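Local structure of folylpolyglutamate synthase/dihydrofolate synthase (Thermotoga maritima, 1O5Z) at residues P33-E36 with R37-M40. The protein probably catalyses the ATP-dependent addition of L-glutamate to dihydropteroate and to tetrahydrofolylpolyglutamates in folate biosynthesis. Numbering follows the deposited sequence.
Sequences PGLE and RISM
The side chain of I38 runs alongside that of L35 in the same direction, with I38 CG2 4.0 Å from L35 CD2. I38 CG2 also rests against the backbone, 3.2 Å from L35 O. With CG1 anti to the backbone N (chi1 -178°), I38 keeps CG2 at this turn. The I38 side chain also touches V167. L35 O takes two bonds from S39. The backbone N of S39 donates at 2.9 Å to L35 O, and the hydroxyl OG donates at 2.6 Å to the same oxygen. The two donors come from opposite faces of the carbonyl plane, OG tilted 33° from it. The S39 hydroxyl reaches back because OG stands beside its own backbone N (chi1 -60°). Replaced by an alanine, S39 would lose OG, and L35 O would probably keep just the backbone N of the two donors described. This is the first turn of helix 36-44, with L35 at the N-cap position. The bond from S39 N is the first i to i-4 bond of the helix, and the serine hydroxyl bonds back to the same carbonyl, as helical serines often do. The helix sits on the surface and follows the loop after helix 12-23. The next backbone bond runs from M40 N to E36 O, 3.1 Å. Two waters meet the opening NH groups. One accepts from I38 N and can donate to G34 O. The other accepts from R37 N, donates weakly to E36 OE1, and lies over one face of the R37 guanidinium. The R37 chain turns back along the incoming loop. Its NH1 bonds to K32 O, and its NE forms a salt bridge with E134.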
loop_
_atom_site.group_PDB
_atom_site.type_symbol
_atom_site.label_atom_id
_atom_site.label_comp_id
_atom_site.label_asym_id
_atom_site.label_seq_id
_atom_site.Cartn_x
_atom_site.Cartn_y
_atom_site.Cartn_z
ATOM N N PRO A 33 -14.807 15.155 8.592
ATOM C CA PRO A 33 -14.956 14.191 7.521
ATOM C C PRO A 33 -16.059 14.608 6.526
ATOM O O PRO A 33 -16.915 15.405 6.865
ATOM C CB PRO A 33 -15.301 12.906 8.252
ATOM C CG PRO A 33 -15.262 13.257 9.696
ATOM C CD PRO A 33 -15.503 14.732 9.813
ATOM N N GLY A 34 -16.011 14.078 5.308
ATOM C CA GLY A 34 -16.994 14.370 4.281
ATOM C C GLY A 34 -16.402 14.273 2.891
ATOM O O GLY A 34 -15.193 14.239 2.737
ATOM N N LEU A 35 -17.284 14.226 1.886
ATOM C CA LEU A 35 -16.902 14.300 0.468
ATOM C C LEU A 35 -17.121 15.713 -0.148
ATOM O O LEU A 35 -16.905 15.914 -1.348
ATOM C CB LEU A 35 -17.677 13.280 -0.342
ATOM C CG LEU A 35 -17.361 11.827 -0.009
ATOM C CD1 LEU A 35 -18.208 10.947 -0.869
ATOM C CD2 LEU A 35 -15.955 11.495 -0.209
ATOM N N GLU A 36 -17.488 16.678 0.688
ATOM C CA GLU A 36 -17.870 17.998 0.225
ATOM C C GLU A 36 -16.698 18.773 -0.307
ATOM O O GLU A 36 -16.783 19.316 -1.407
ATOM C CB GLU A 36 -18.551 18.801 1.326
ATOM C CG GLU A 36 -19.944 18.321 1.655
ATOM C CD GLU A 36 -19.917 17.087 2.533
ATOM O OE1 GLU A 36 -19.151 17.098 3.517
ATOM O OE2 GLU A 36 -20.657 16.132 2.229
ATOM N N ARG A 37 -15.600 18.814 0.434
ATOM C CA ARG A 37 -14.408 19.527 -0.071
ATOM C C ARG A 37 -13.778 18.900 -1.318
ATOM O O ARG A 37 -13.335 19.611 -2.201
ATOM C CB ARG A 37 -13.358 19.679 1.014
ATOM C CG ARG A 37 -13.790 20.481 2.224
ATOM C CD ARG A 37 -12.672 20.555 3.275
ATOM N NE ARG A 37 -12.323 19.195 3.664
ATOM C CZ ARG A 37 -12.915 18.476 4.634
ATOM N NH1 ARG A 37 -12.542 17.216 4.828
ATOM N NH2 ARG A 37 -13.811 18.998 5.457
ATOM N N ILE A 38 -13.738 17.573 -1.397
ATOM C CA ILE A 38 -13.108 16.891 -2.532
ATOM C C ILE A 38 -14.005 17.035 -3.775
ATOM O O ILE A 38 -13.526 17.217 -4.879
ATOM C CB ILE A 38 -12.798 15.373 -2.216
ATOM C CG1 ILE A 38 -12.093 14.687 -3.412
ATOM C CG2 ILE A 38 -14.085 14.597 -1.870
ATOM C CD1 ILE A 38 -10.750 15.276 -3.798
ATOM N N SER A 39 -15.308 16.927 -3.583
ATOM C CA SER A 39 -16.247 17.132 -4.674
ATOM C C SER A 39 -16.149 18.558 -5.270
ATOM O O SER A 39 -16.142 18.729 -6.489
ATOM C CB SER A 39 -17.660 16.850 -4.206
ATOM O OG SER A 39 -17.765 15.526 -3.752
ATOM N N MET A 40 -16.034 19.562 -4.412
ATOM C CA MET A 40 -15.858 20.931 -4.863
ATOM C C MET A 40 -14.500 21.174 -5.542
ATOM O O MET A 40 -14.415 21.823 -6.557
ATOM C CB MET A 40 -16.021 21.856 -3.652
ATOM C CG MET A 40 -16.015 23.332 -3.939
ATOM S SD MET A 40 -16.176 24.354 -2.442
ATOM C CE MET A 40 -17.458 23.409 -1.582
HETATM O O HOH W 1 -14.055 16.274 1.249
HETATM O O HOH W 2 -15.834 17.602 3.241
#